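Local structure of probable E3 ubiquitin-protein ligase HERC1 (Homo sapiens, 4QT6) at residues Val59-Val64 with Asp130-Glu135. The protein is probably an E3 ubiquitin-protein ligase of the HECT type, represented here by its SPRY domain, a beta-sandwich module commonly used to bind partner proteins. Sequence-based numbering, arbitrary orientation.
Sequences VSRWPV and DVDAAE
The guanidinium of R61 carries A133 on one of its faces and meets D132 at its edge. The methyl of A133 sits over that face, CB 3.6 Å from NE, and a side chain this small lets the flat cation lie close to the loop backbone. At the edge, NH2 of R61 forms a salt bridge with OD1 of D132 at 3.0 Å, the N-H...O angle being 150° and OD1 sitting a little out of the guanidinium plane. The two flat groups are turned 53° apart, and NH2 approaches OD1 from above the carboxylate plane; only NH2 bonds directly to the carboxylate, through OD1, in place of the side-by-side, two-bond pairing. Water 1, which does lie in the guanidinium plane, supplies the second link: it accepts from NH1 of R61 and donates to OD1 of D132 at 2.7 Å. The reach comes from an arginine chain extended from CG to NE, while the carboxylate of D132 is placed by a chi1 of 63°, which tucks CG between the backbone N and the carbonyl carbon. Nearer the backbone, water 2 joins the two segments, accepting from N of W62, just past strand 55-60, and donating to O of E135 at 2.8 Å. S60 suits the end of its strand because its hydroxyl OG donates to O of R61 at 2.7 Å, on a lone pair in the carbonyl plane. The contact thus ties the end of strand 55-60 to the loop leading into strand 137-142, its neighbour in one sheet of the SPRY sandwich; R61 also touches W76 and D74. A leucine in place of R61 would probably leave D132 without its charged mate and water 1 without the N-H that NH1 offers it. Direct bridge and shared water together imply a partly hydrated ion pair at the surface, its charge probably screened by solvent.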
loop_
_atom_site.group_PDB
_atom_site.type_symbol
_atom_site.label_atom_id
_atom_site.label_comp_id
_atom_site.label_asym_id
_atom_site.label_seq_id
_atom_site.Cartn_x
_atom_site.Cartn_y
_atom_site.Cartn_z
ATOM N N VAL A 59 0.258 3.928 -2.345
ATOM C CA VAL A 59 1.407 4.543 -3.008
ATOM C C VAL A 59 2.005 5.644 -2.131
ATOM O O VAL A 59 1.318 6.186 -1.254
ATOM C CB VAL A 59 1.032 5.114 -4.397
ATOM C CG1 VAL A 59 0.702 3.981 -5.357
ATOM C CG2 VAL A 59 -0.122 6.103 -4.292
ATOM N N SER A 60 3.275 5.933 -2.366
ATOM C CA SER A 60 4.040 6.898 -1.579
ATOM C C SER A 60 4.978 7.722 -2.439
ATOM O O SER A 60 5.560 7.236 -3.427
ATOM C CB SER A 60 4.880 6.182 -0.530
ATOM O OG SER A 60 5.519 7.107 0.338
ATOM N N ARG A 61 5.174 8.960 -1.991
ATOM C CA ARG A 61 6.312 9.766 -2.395
ATOM C C ARG A 61 7.591 9.238 -1.791
ATOM O O ARG A 61 7.571 8.515 -0.782
ATOM C CB ARG A 61 6.133 11.195 -1.879
ATOM C CG ARG A 61 5.005 11.935 -2.530
ATOM C CD ARG A 61 4.917 13.326 -1.928
ATOM N NE ARG A 61 4.110 14.194 -2.780
ATOM C CZ ARG A 61 2.844 14.534 -2.574
ATOM N NH1 ARG A 61 2.143 14.134 -1.510
ATOM N NH2 ARG A 61 2.276 15.338 -3.448
ATOM N N TRP A 62 8.718 9.640 -2.374
ATOM C CA TRP A 62 10.023 9.397 -1.783
ATOM C C TRP A 62 10.833 10.693 -1.864
ATOM O O TRP A 62 10.879 11.291 -2.938
ATOM C CB TRP A 62 10.739 8.291 -2.532
ATOM C CG TRP A 62 12.055 7.953 -1.916
ATOM C CD1 TRP A 62 13.289 8.217 -2.425
ATOM C CD2 TRP A 62 12.263 7.280 -0.671
ATOM N NE1 TRP A 62 14.259 7.761 -1.561
ATOM C CE2 TRP A 62 13.653 7.179 -0.482
ATOM C CE3 TRP A 62 11.412 6.757 0.295
ATOM C CZ2 TRP A 62 14.205 6.576 0.638
ATOM C CZ3 TRP A 62 11.958 6.159 1.403
ATOM C CH2 TRP A 62 13.339 6.062 1.558
ATOM N N PRO A 63 11.472 11.142 -0.772
ATOM C CA PRO A 63 11.529 10.502 0.541
ATOM C C PRO A 63 10.238 10.568 1.352
ATOM O O PRO A 63 9.336 11.331 1.036
ATOM C CB PRO A 63 12.623 11.314 1.264
ATOM C CG PRO A 63 12.550 12.651 0.632
ATOM C CD PRO A 63 12.285 12.371 -0.820
ATOM N N VAL A 64 10.154 9.712 2.360
ATOM C CA VAL A 64 9.043 9.666 3.292
ATOM C C VAL A 64 9.426 10.498 4.516
ATOM O O VAL A 64 10.479 10.266 5.135
ATOM C CB VAL A 64 8.759 8.210 3.714
ATOM C CG1 VAL A 64 7.792 8.129 4.891
ATOM C CG2 VAL A 64 8.207 7.442 2.518
ATOM N N ASP A 130 -7.415 13.876 -7.528
ATOM C CA ASP A 130 -6.530 15.040 -7.418
ATOM C C ASP A 130 -5.164 14.625 -6.862
ATOM O O ASP A 130 -4.554 15.322 -6.070
ATOM C CB ASP A 130 -7.147 16.152 -6.535
ATOM C CG ASP A 130 -8.553 16.559 -6.973
ATOM O OD1 ASP A 130 -8.713 17.110 -8.084
ATOM O OD2 ASP A 130 -9.493 16.350 -6.185
ATOM N N VAL A 131 -4.678 13.468 -7.296
ATOM C CA VAL A 131 -3.384 12.992 -6.838
ATOM C C VAL A 131 -2.299 13.926 -7.361
ATOM O O VAL A 131 -2.189 14.130 -8.549
ATOM C CB VAL A 131 -3.164 11.534 -7.296
ATOM C CG1 VAL A 131 -1.744 11.062 -7.006
ATOM C CG2 VAL A 131 -4.187 10.654 -6.630
ATOM N N ASP A 132 -1.488 14.473 -6.476
ATOM C CA ASP A 132 -0.659 15.628 -6.790
ATOM C C ASP A 132 0.839 15.433 -6.556
ATOM O O ASP A 132 1.551 16.352 -6.185
ATOM C CB ASP A 132 -1.200 16.850 -6.026
ATOM C CG ASP A 132 -1.137 16.691 -4.502
ATOM O OD1 ASP A 132 -0.695 15.632 -3.990
ATOM O OD2 ASP A 132 -1.546 17.648 -3.800
ATOM N N ALA A 133 1.319 14.205 -6.773
ATOM C CA ALA A 133 2.758 13.934 -6.799
ATOM C C ALA A 133 3.239 13.685 -8.210
ATOM O O ALA A 133 2.486 13.181 -9.043
ATOM C CB ALA A 133 3.100 12.744 -5.936
ATOM N N ALA A 134 4.489 14.065 -8.465
ATOM C CA ALA A 134 5.101 13.857 -9.748
ATOM C C ALA A 134 5.539 12.419 -9.947
ATOM O O ALA A 134 5.510 11.925 -11.083
ATOM C CB ALA A 134 6.296 14.765 -9.923
ATOM N N GLU A 135 5.999 11.783 -8.874
ATOM C CA GLU A 135 6.462 10.402 -8.959
ATOM C C GLU A 135 5.966 9.640 -7.740
ATOM O O GLU A 135 6.087 10.114 -6.605
ATOM C CB GLU A 135 7.979 10.346 -9.030
ATOM C CG GLU A 135 8.544 8.930 -9.128
ATOM C CD GLU A 135 9.917 8.836 -9.743
ATOM O OE1 GLU A 135 10.624 9.848 -9.853
ATOM O OE2 GLU A 135 10.289 7.705 -10.150
HETATM O O HOH W 1 -0.554 15.327 -1.290
HETATM O O HOH W 2 8.441 10.508 -5.094
#